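Local coordinates for PH1570-like domain-containing protein (PDB 2HQ4) that is of unknown function but belongs to the Ph1570 family, with helices packed against a long antiparallel sheet, at residues Asp25-Val30 / Glu49-Glu54; Val30-Tyr35 / Arg141-Asn146; Val42-Ile47 / Tyr61-Ala66. All blocks are in the same frame, centred on the assembly; numbering follows the deposited sequence.

Contact 2 lies deepest, near the centre of the chain, and is built mainly of backbone hydrogen bonds between two neighbouring sheet strands. Contact 3 is also buried, but it joins two helices through apolar side chains and a carbonyl at a ring edge. Contact 1 is partly buried and nearer the surface. It mixes a buried carboxylate, a ring pair and an exposed salt bridge. Contacts 1 and 3 both use helix 40-55, and Y51 of contact 1 packs on P62 of contact 3. Contacts 1 and 2 share V30, where the hairpin turn runs into the strand. V32, F34 and F143 of contact 2 pack on helix 40-55.

Contact 1 (Asp25-Val30 / Glu49-Glu54); sequences DEKFNV and ELYLPE
The D25 carboxylate is held at both oxygens. OD2 accepts from Y51 OH at 2.6 Å, on its syn side and close to the carboxylate plane. OD1 takes F28 N at 2.9 Å in a nearly straight bond, on its anti side but tilted out of the carboxylate plane, and K27 N adds a weak bond. This is an Asx motif, and it fixes the carboxylate where Y51 can reach it. D25 is buried, so these donors probably help to offset its charge.

F28 packs against L50 and Y51, its edge turned to one face of Y51. The ring centroids are 5.3 Å apart and the planes at 76°. F28 CE2 lies 3.7 Å from Y51 CZ. L50 and F28 run alongside in opposite senses, L50 CD2 4.0 Å from F28 CG. The same methyl meets V30 CG2 tip to tip at 4.2 Å.

The outer side is charged. K27 runs fully extended, CG anti to the backbone N (chi1 176°), and its NZ reaches E54 OE2 at 2.6 Å from above the carboxylate plane. K27 CG also lies over the centre of one F28 face.

N29 and V30 form a G1 beta bulge opposite D25, in the turn joining strands 22-25 and 30-36. Helix 40-55 covers this turn. L50 also rests on F23 of strand 22-25, D25 and Y51 meet L16 of strand 16-19, and V30 packs on I150 of helix 150-155.

Contact 2 (Val30-Tyr35 / Arg141-Asn146); sequences VEVKFY and RLFIFN
K33 and I144 form a hydrogen-bonded antiparallel pair, with K33 N to I144 O and I144 N to K33 O both at 2.9 Å. Y35 and L142 make the next such pair, with Y35 N to L142 O at 2.8 Å. V32 with F145 and F34 with F143 are the non-hydrogen-bonded pairs. There F34 CA comes within 3.1 Å of L142 O in a CA-H...O contact.

At the strand end, N146 OD1 takes E31 N at 3.0 Å, with the donor well above the carbonyl plane. The E31 carboxylate and the N146 amide are stacked, their planes 19° apart.

These strands are the fourth and fifth across the nine-stranded antiparallel sheet, so the pairing joins its N-terminal and C-terminal halves. One face carries V32, F34, F143 and F145. V32 CG2 meets the edge of the F143 ring, and helices 40-55 and 150-155 cover this face. On the other face I144 CD1 touches K33 CE at 3.6 Å and Y35 CE2 at 3.8 Å.

Further out, N146 ND2 is hydrogen-bonded to N29 O and D137 pairs with R141 NE. E31 OE1 and K33 NZ bond to the backbone of L2 and Y3, in a segment that looks like an expression-tag remnant.

Contact 3 (Val42-Ile47 / Tyr61-Ala66); sequences VLLAMI and YPFECA
P62 meets I47 in the first turn of helix 61-70. Its CB lies 3.9 Å from I47 CG2. The same methyl also reaches the backbone between P62 and F63, 3.7 Å from F63 N. It can do so because CG2 is anti to the I47 backbone N, while CG1 takes the branch anti to the carbonyl carbon (chi1 -72°).

F63 comes next and reaches across to the other helix. With CG anti to the backbone N (chi1 166°), the ring edge meets the backbone of L44. L44 O lies near the ring plane, 3.4 Å from F63 CD1. The partly positive ring hydrogens on this edge probably suit the carbonyl oxygen. F63 CE1 also touches L44 CB at 4.1 Å. The ring makes an edge-to-face pair with Y48, one turn further along the first helix.

Helices 40-55 and 61-70 form an antiparallel helical hairpin. The axes of the two short segments approach to 9.2 Å, and their directions differ by 159°. Both helices lie on strand 16-19: I47 packs on L16 and V18, P62 on L16, and A66 on V18.

C65 takes no part in this packing. Its SG forms a disulfide with C12, tying helix 61-70 to strand 10-13. A66 follows. Its single methyl, CB, meets L44 CD2 at 3.6 Å and I47 CD1 at 3.9 Å, so the small residue lets both larger chains close on the helix. Beyond A66, L44 also packs on K67 and W70 of helix 61-70.

Contact 1 (Asp25-Val30 / Glu49-Glu54)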
loop_
_atom_site.group_PDB
_atom_site.type_symbol
_atom_site.label_atom_id
_atom_site.label_comp_id
_atom_site.label_asym_id
_atom_site.label_seq_id
_atom_site.Cartn_x
_atom_site.Cartn_y
_atom_site.Cartn_z
ATOM N N ASP A 25 -0.064 8.248 -9.284
ATOM C CA ASP A 25 1.037 8.574 -10.183
ATOM C C ASP A 25 0.647 8.230 -11.615
ATOM O O ASP A 25 0.530 7.038 -11.962
ATOM C CB ASP A 25 2.280 7.809 -9.776
ATOM C CG ASP A 25 3.504 8.321 -10.485
ATOM O OD1 ASP A 25 3.511 8.256 -11.737
ATOM O OD2 ASP A 25 4.452 8.750 -9.802
ATOM N N GLU A 26 0.453 9.259 -12.429
ATOM C CA GLU A 26 -0.003 9.047 -13.826
ATOM C C GLU A 26 1.158 8.787 -14.811
ATOM O O GLU A 26 0.923 8.371 -15.943
ATOM C CB GLU A 26 -0.858 10.217 -14.295
ATOM C CG GLU A 26 -2.086 10.438 -13.434
ATOM C CD GLU A 26 -3.067 11.408 -14.068
ATOM O OE1 GLU A 26 -2.729 12.587 -14.178
ATOM O OE2 GLU A 26 -4.189 11.006 -14.454
ATOM N N LYS A 27 2.396 8.971 -14.372
ATOM C CA LYS A 27 3.538 8.562 -15.191
ATOM C C LYS A 27 3.677 7.031 -15.173
ATOM O O LYS A 27 3.805 6.370 -16.213
ATOM C CB LYS A 27 4.827 9.178 -14.628
ATOM C CG LYS A 27 6.090 8.721 -15.362
ATOM C CD LYS A 27 7.327 9.488 -14.926
ATOM C CE LYS A 27 8.500 9.090 -15.845
ATOM N NZ LYS A 27 9.798 9.751 -15.462
ATOM N N PHE A 28 3.682 6.481 -13.967
ATOM C CA PHE A 28 3.844 5.043 -13.785
ATOM C C PHE A 28 2.523 4.291 -13.698
ATOM O O PHE A 28 2.540 3.080 -13.658
ATOM C CB PHE A 28 4.767 4.750 -12.593
ATOM C CG PHE A 28 6.158 5.290 -12.769
ATOM C CD1 PHE A 28 7.037 4.714 -13.723
ATOM C CD2 PHE A 28 6.609 6.375 -12.013
ATOM C CE1 PHE A 28 8.343 5.246 -13.933
ATOM C CE2 PHE A 28 7.900 6.877 -12.183
ATOM C CZ PHE A 28 8.772 6.304 -13.151
ATOM N N ASN A 29 1.396 5.008 -13.738
ATOM C CA ASN A 29 0.062 4.420 -13.603
ATOM C C ASN A 29 0.001 3.542 -12.323
ATOM O O ASN A 29 -0.351 2.337 -12.388
ATOM C CB ASN A 29 -0.326 3.622 -14.880
ATOM C CG ASN A 29 -1.772 3.121 -14.853
ATOM O OD1 ASN A 29 -2.692 3.832 -14.446
ATOM N ND2 ASN A 29 -1.971 1.890 -15.328
ATOM N N VAL A 30 0.360 4.149 -11.170
ATOM C CA VAL A 30 0.339 3.456 -9.864
ATOM C C VAL A 30 -0.578 4.293 -8.977
ATOM O O VAL A 30 -0.373 5.483 -8.832
ATOM C CB VAL A 30 1.756 3.330 -9.220
ATOM C CG1 VAL A 30 1.699 2.763 -7.792
ATOM C CG2 VAL A 30 2.714 2.462 -10.073
ATOM N N GLU A 49 11.065 4.291 -4.390
ATOM C CA GLU A 49 11.429 3.253 -5.335
ATOM C C GLU A 49 11.029 3.630 -6.772
ATOM O O GLU A 49 11.797 3.366 -7.695
ATOM C CB GLU A 49 10.835 1.900 -4.918
ATOM C CG GLU A 49 11.080 0.795 -5.945
ATOM C CD GLU A 49 10.656 -0.574 -5.466
ATOM O OE1 GLU A 49 10.499 -0.768 -4.236
ATOM O OE2 GLU A 49 10.503 -1.481 -6.326
ATOM N N LEU A 50 9.865 4.265 -6.951
ATOM C CA LEU A 50 9.399 4.683 -8.267
ATOM C C LEU A 50 10.326 5.725 -8.953
ATOM O O LEU A 50 10.527 5.671 -10.177
ATOM C CB LEU A 50 7.970 5.221 -8.214
ATOM C CG LEU A 50 6.778 4.249 -8.133
ATOM C CD1 LEU A 50 5.462 5.054 -8.082
ATOM C CD2 LEU A 50 6.769 3.278 -9.386
ATOM N N TYR A 51 10.888 6.635 -8.150
ATOM C CA TYR A 51 11.641 7.790 -8.655
ATOM C C TYR A 51 13.152 7.659 -8.483
ATOM O O TYR A 51 13.918 8.440 -9.062
ATOM C CB TYR A 51 11.077 9.118 -8.059
ATOM C CG TYR A 51 9.798 9.467 -8.766
ATOM C CD1 TYR A 51 9.834 10.128 -10.003
ATOM C CD2 TYR A 51 8.560 8.989 -8.305
ATOM C CE1 TYR A 51 8.657 10.400 -10.720
ATOM C CE2 TYR A 51 7.354 9.246 -9.018
ATOM C CZ TYR A 51 7.422 9.961 -10.219
ATOM O OH TYR A 51 6.279 10.228 -10.925
ATOM N N LEU A 52 13.576 6.635 -7.747
ATOM C CA LEU A 52 14.986 6.283 -7.595
ATOM C C LEU A 52 15.738 6.239 -8.926
ATOM O O LEU A 52 16.837 6.808 -9.013
ATOM C CB LEU A 52 15.142 4.962 -6.832
ATOM C CG LEU A 52 16.508 4.368 -6.569
ATOM C CD1 LEU A 52 17.395 5.410 -5.877
ATOM C CD2 LEU A 52 16.316 3.152 -5.674
ATOM N N PRO A 53 15.172 5.574 -9.955
ATOM C CA PRO A 53 15.863 5.564 -11.248
ATOM C C PRO A 53 16.131 6.943 -11.865
ATOM O O PRO A 53 17.162 7.111 -12.499
ATOM C CB PRO A 53 14.908 4.758 -12.149
ATOM C CG PRO A 53 14.172 3.826 -11.193
ATOM C CD PRO A 53 13.937 4.759 -10.008
ATOM N N GLU A 54 15.226 7.911 -11.720
ATOM C CA GLU A 54 15.462 9.265 -12.234
ATOM C C GLU A 54 16.365 10.100 -11.328
ATOM O O GLU A 54 17.099 10.942 -11.831
ATOM C CB GLU A 54 14.175 10.070 -12.399
ATOM C CG GLU A 54 13.236 9.632 -13.445
ATOM C CD GLU A 54 11.827 10.203 -13.203
ATOM O OE1 GLU A 54 11.673 11.462 -13.124
ATOM O OE2 GLU A 54 10.884 9.400 -13.098
#

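Contact 2 (Val30-Tyr35 / Arg141-Asn146)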
loop_
_atom_site.group_PDB
_atom_site.type_symbol
_atom_site.label_atom_id
_atom_site.label_comp_id
_atom_site.label_asym_id
_atom_site.label_seq_id
_atom_site.Cartn_x
_atom_site.Cartn_y
_atom_site.Cartn_z
ATOM N N VAL A 30 0.360 4.149 -11.170
ATOM C CA VAL A 30 0.339 3.456 -9.864
ATOM C C VAL A 30 -0.578 4.293 -8.977
ATOM O O VAL A 30 -0.373 5.483 -8.832
ATOM C CB VAL A 30 1.756 3.330 -9.220
ATOM C CG1 VAL A 30 1.699 2.763 -7.792
ATOM C CG2 VAL A 30 2.714 2.462 -10.073
ATOM N N GLU A 31 -1.611 3.667 -8.423
ATOM C CA GLU A 31 -2.585 4.351 -7.582
ATOM C C GLU A 31 -2.788 3.415 -6.428
ATOM O O GLU A 31 -3.015 2.209 -6.622
ATOM C CB GLU A 31 -3.931 4.526 -8.317
ATOM C CG GLU A 31 -3.807 5.322 -9.630
ATOM C CD GLU A 31 -5.123 5.577 -10.309
ATOM O OE1 GLU A 31 -6.153 5.098 -9.800
ATOM O OE2 GLU A 31 -5.110 6.260 -11.363
ATOM N N VAL A 32 -2.697 3.970 -5.227
ATOM C CA VAL A 32 -2.871 3.184 -4.007
ATOM C C VAL A 32 -3.519 4.062 -2.918
ATOM O O VAL A 32 -3.200 5.252 -2.810
ATOM C CB VAL A 32 -1.527 2.521 -3.528
ATOM C CG1 VAL A 32 -0.386 3.569 -3.305
ATOM C CG2 VAL A 32 -1.755 1.599 -2.254
ATOM N N LYS A 33 -4.445 3.482 -2.165
ATOM C CA LYS A 33 -4.994 4.130 -0.967
ATOM C C LYS A 33 -4.981 3.081 0.140
ATOM O O LYS A 33 -4.989 1.888 -0.137
ATOM C CB LYS A 33 -6.434 4.611 -1.234
ATOM C CG LYS A 33 -6.575 5.831 -2.186
ATOM C CD LYS A 33 -8.038 6.243 -2.512
ATOM C CE LYS A 33 -8.903 5.097 -3.034
ATOM N NZ LYS A 33 -10.355 5.476 -3.432
ATOM N N PHE A 34 -4.929 3.511 1.399
ATOM C CA PHE A 34 -4.917 2.547 2.508
ATOM C C PHE A 34 -5.974 2.921 3.509
ATOM O O PHE A 34 -6.388 4.098 3.583
ATOM C CB PHE A 34 -3.529 2.468 3.183
ATOM C CG PHE A 34 -3.186 3.661 4.002
ATOM C CD1 PHE A 34 -2.472 4.712 3.442
ATOM C CD2 PHE A 34 -3.573 3.734 5.371
ATOM C CE1 PHE A 34 -2.130 5.857 4.194
ATOM C CE2 PHE A 34 -3.274 4.898 6.120
ATOM C CZ PHE A 34 -2.528 5.947 5.533
ATOM N N TYR A 35 -6.448 1.900 4.230
ATOM C CA TYR A 35 -7.534 2.036 5.247
ATOM C C TYR A 35 -7.087 1.257 6.469
ATOM O O TYR A 35 -6.328 0.323 6.347
ATOM C CB TYR A 35 -8.874 1.511 4.664
ATOM C CG TYR A 35 -9.227 2.384 3.490
ATOM C CD1 TYR A 35 -9.887 3.595 3.693
ATOM C CD2 TYR A 35 -8.798 2.057 2.201
ATOM C CE1 TYR A 35 -10.128 4.466 2.630
ATOM C CE2 TYR A 35 -9.016 2.944 1.130
ATOM C CZ TYR A 35 -9.719 4.103 1.363
ATOM O OH TYR A 35 -9.959 4.971 0.328
ATOM N N ARG A 141 -3.815 -3.216 8.013
ATOM C CA ARG A 141 -3.870 -2.216 6.953
ATOM C C ARG A 141 -4.434 -2.886 5.715
ATOM O O ARG A 141 -4.053 -4.038 5.374
ATOM C CB ARG A 141 -2.465 -1.704 6.671
ATOM C CG ARG A 141 -1.817 -1.211 7.954
ATOM C CD ARG A 141 -0.428 -0.804 7.730
ATOM N NE ARG A 141 0.487 -1.895 7.381
ATOM C CZ ARG A 141 1.787 -1.711 7.382
ATOM N NH1 ARG A 141 2.236 -0.513 7.733
ATOM N NH2 ARG A 141 2.627 -2.680 7.081
ATOM N N LEU A 142 -5.352 -2.182 5.079
ATOM C CA LEU A 142 -5.953 -2.618 3.842
ATOM C C LEU A 142 -5.547 -1.622 2.742
ATOM O O LEU A 142 -5.867 -0.395 2.819
ATOM C CB LEU A 142 -7.475 -2.670 4.011
ATOM C CG LEU A 142 -8.215 -2.953 2.696
ATOM C CD1 LEU A 142 -8.119 -4.479 2.302
ATOM C CD2 LEU A 142 -9.623 -2.521 2.880
ATOM N N PHE A 143 -4.826 -2.136 1.748
ATOM C CA PHE A 143 -4.410 -1.340 0.595
ATOM C C PHE A 143 -5.363 -1.621 -0.559
ATOM O O PHE A 143 -5.794 -2.777 -0.734
ATOM C CB PHE A 143 -3.027 -1.779 0.157
ATOM C CG PHE A 143 -1.965 -1.578 1.197
ATOM C CD1 PHE A 143 -1.164 -0.405 1.175
ATOM C CD2 PHE A 143 -1.737 -2.560 2.177
ATOM C CE1 PHE A 143 -0.142 -0.214 2.158
ATOM C CE2 PHE A 143 -0.755 -2.389 3.157
ATOM C CZ PHE A 143 0.060 -1.194 3.132
ATOM N N ILE A 144 -5.733 -0.600 -1.317
ATOM C CA ILE A 144 -6.534 -0.826 -2.531
ATOM C C ILE A 144 -5.722 -0.154 -3.619
ATOM O O ILE A 144 -5.080 0.887 -3.358
ATOM C CB ILE A 144 -8.029 -0.354 -2.447
ATOM C CG1 ILE A 144 -8.167 1.157 -2.211
ATOM C CG2 ILE A 144 -8.834 -1.174 -1.310
ATOM C CD1 ILE A 144 -9.668 1.660 -2.355
ATOM N N PHE A 145 -5.697 -0.743 -4.809
ATOM C CA PHE A 145 -4.832 -0.247 -5.859
ATOM C C PHE A 145 -5.444 -0.490 -7.255
ATOM O O PHE A 145 -6.404 -1.266 -7.383
ATOM C CB PHE A 145 -3.404 -0.846 -5.699
ATOM C CG PHE A 145 -3.375 -2.331 -5.296
ATOM C CD1 PHE A 145 -3.462 -3.339 -6.265
ATOM C CD2 PHE A 145 -3.239 -2.693 -3.944
ATOM C CE1 PHE A 145 -3.427 -4.703 -5.890
ATOM C CE2 PHE A 145 -3.211 -4.003 -3.541
ATOM C CZ PHE A 145 -3.312 -5.046 -4.529
ATOM N N ASN A 146 -4.877 0.129 -8.300
ATOM C CA ASN A 146 -5.602 0.189 -9.577
ATOM C C ASN A 146 -5.312 -1.008 -10.496
ATOM O O ASN A 146 -6.087 -1.247 -11.413
ATOM C CB ASN A 146 -5.272 1.503 -10.341
ATOM C CG ASN A 146 -3.813 1.596 -10.668
ATOM O OD1 ASN A 146 -2.977 1.330 -9.799
ATOM N ND2 ASN A 146 -3.470 1.925 -11.936
#

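Contact 3 (Val42-Ile47 / Tyr61-Ala66)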
loop_
_atom_site.group_PDB
_atom_site.type_symbol
_atom_site.label_atom_id
_atom_site.label_comp_id
_atom_site.label_asym_id
_atom_site.label_seq_id
_atom_site.Cartn_x
_atom_site.Cartn_y
_atom_site.Cartn_z
ATOM N N VAL A 42 4.980 2.958 4.152
ATOM C CA VAL A 42 4.958 2.045 2.992
ATOM C C VAL A 42 4.762 2.859 1.699
ATOM O O VAL A 42 5.470 2.660 0.702
ATOM C CB VAL A 42 3.824 0.964 3.129
ATOM C CG1 VAL A 42 3.791 0.056 1.873
ATOM C CG2 VAL A 42 4.064 0.151 4.392
ATOM N N LEU A 43 3.851 3.824 1.723
ATOM C CA LEU A 43 3.614 4.630 0.527
ATOM C C LEU A 43 4.865 5.473 0.178
ATOM O O LEU A 43 5.273 5.585 -1.001
ATOM C CB LEU A 43 2.344 5.469 0.725
ATOM C CG LEU A 43 1.028 4.809 0.222
ATOM C CD1 LEU A 43 0.791 3.393 0.739
ATOM C CD2 LEU A 43 -0.090 5.725 0.606
ATOM N N LEU A 44 5.514 6.023 1.204
ATOM C CA LEU A 44 6.778 6.772 1.004
ATOM C C LEU A 44 7.846 5.921 0.361
ATOM O O LEU A 44 8.542 6.358 -0.577
ATOM C CB LEU A 44 7.333 7.292 2.350
ATOM C CG LEU A 44 6.527 8.425 2.946
ATOM C CD1 LEU A 44 7.059 8.789 4.381
ATOM C CD2 LEU A 44 6.684 9.606 2.011
ATOM N N ALA A 45 7.983 4.691 0.844
ATOM C CA ALA A 45 8.961 3.774 0.260
ATOM C C ALA A 45 8.631 3.453 -1.203
ATOM O O ALA A 45 9.532 3.360 -2.045
ATOM C CB ALA A 45 9.038 2.494 1.101
ATOM N N MET A 46 7.347 3.279 -1.511
ATOM C CA MET A 46 6.929 3.040 -2.911
ATOM C C MET A 46 7.297 4.222 -3.821
ATOM O O MET A 46 7.711 4.012 -4.964
ATOM C CB MET A 46 5.389 2.808 -2.972
ATOM C CG MET A 46 4.891 1.474 -2.279
ATOM S SD MET A 46 3.092 1.381 -2.069
ATOM C CE MET A 46 2.623 1.166 -3.806
ATOM N N ILE A 47 7.110 5.455 -3.336
ATOM C CA ILE A 47 7.432 6.684 -4.093
ATOM C C ILE A 47 8.935 6.774 -4.350
ATOM O O ILE A 47 9.381 7.013 -5.480
ATOM C CB ILE A 47 6.910 7.963 -3.331
ATOM C CG1 ILE A 47 5.393 8.038 -3.424
ATOM C CG2 ILE A 47 7.513 9.245 -3.920
ATOM C CD1 ILE A 47 4.670 8.972 -2.300
ATOM N N TYR A 61 13.512 13.977 -4.751
ATOM C CA TYR A 61 12.583 15.089 -4.540
ATOM C C TYR A 61 11.110 14.704 -4.161
ATOM O O TYR A 61 10.611 15.184 -3.140
ATOM C CB TYR A 61 12.624 16.029 -5.738
ATOM C CG TYR A 61 11.657 17.150 -5.633
ATOM C CD1 TYR A 61 12.036 18.374 -5.079
ATOM C CD2 TYR A 61 10.338 16.977 -6.052
ATOM C CE1 TYR A 61 11.114 19.382 -4.968
ATOM C CE2 TYR A 61 9.444 17.939 -5.942
ATOM C CZ TYR A 61 9.808 19.140 -5.392
ATOM O OH TYR A 61 8.834 20.108 -5.310
ATOM N N PRO A 62 10.422 13.873 -4.997
ATOM C CA PRO A 62 9.031 13.505 -4.681
ATOM C C PRO A 62 8.870 12.836 -3.342
ATOM O O PRO A 62 7.844 13.055 -2.725
ATOM C CB PRO A 62 8.632 12.511 -5.802
ATOM C CG PRO A 62 9.967 12.026 -6.413
ATOM C CD PRO A 62 10.848 13.292 -6.293
ATOM N N PHE A 63 9.833 11.998 -2.963
ATOM C CA PHE A 63 9.919 11.363 -1.639
ATOM C C PHE A 63 10.114 12.389 -0.506
ATOM O O PHE A 63 9.439 12.323 0.518
ATOM C CB PHE A 63 11.025 10.302 -1.684
ATOM C CG PHE A 63 11.479 9.784 -0.354
ATOM C CD1 PHE A 63 10.734 8.814 0.345
ATOM C CD2 PHE A 63 12.709 10.192 0.161
ATOM C CE1 PHE A 63 11.188 8.311 1.547
ATOM C CE2 PHE A 63 13.206 9.671 1.385
ATOM C CZ PHE A 63 12.453 8.728 2.081
ATOM N N GLU A 64 10.993 13.361 -0.719
ATOM C CA GLU A 64 11.133 14.471 0.241
ATOM C C GLU A 64 9.877 15.326 0.357
ATOM O O GLU A 64 9.460 15.678 1.471
ATOM C CB GLU A 64 12.352 15.319 -0.102
ATOM C CG GLU A 64 13.659 14.519 -0.031
ATOM C CD GLU A 64 14.022 14.059 1.386
ATOM O OE1 GLU A 64 13.696 14.793 2.339
ATOM O OE2 GLU A 64 14.615 12.960 1.551
ATOM N N CYS A 65 9.276 15.653 -0.784
ATOM C CA CYS A 65 8.022 16.389 -0.853
ATOM C C CYS A 65 6.861 15.676 -0.082
ATOM O O CYS A 65 6.099 16.306 0.676
ATOM C CB CYS A 65 7.659 16.615 -2.343
ATOM S SG CYS A 65 6.029 17.346 -2.682
ATOM N N ALA A 66 6.740 14.363 -0.288
ATOM C CA ALA A 66 5.661 13.584 0.309
ATOM C C ALA A 66 5.901 13.512 1.828
ATOM O O ALA A 66 4.936 13.586 2.606
ATOM C CB ALA A 66 5.630 12.171 -0.309
#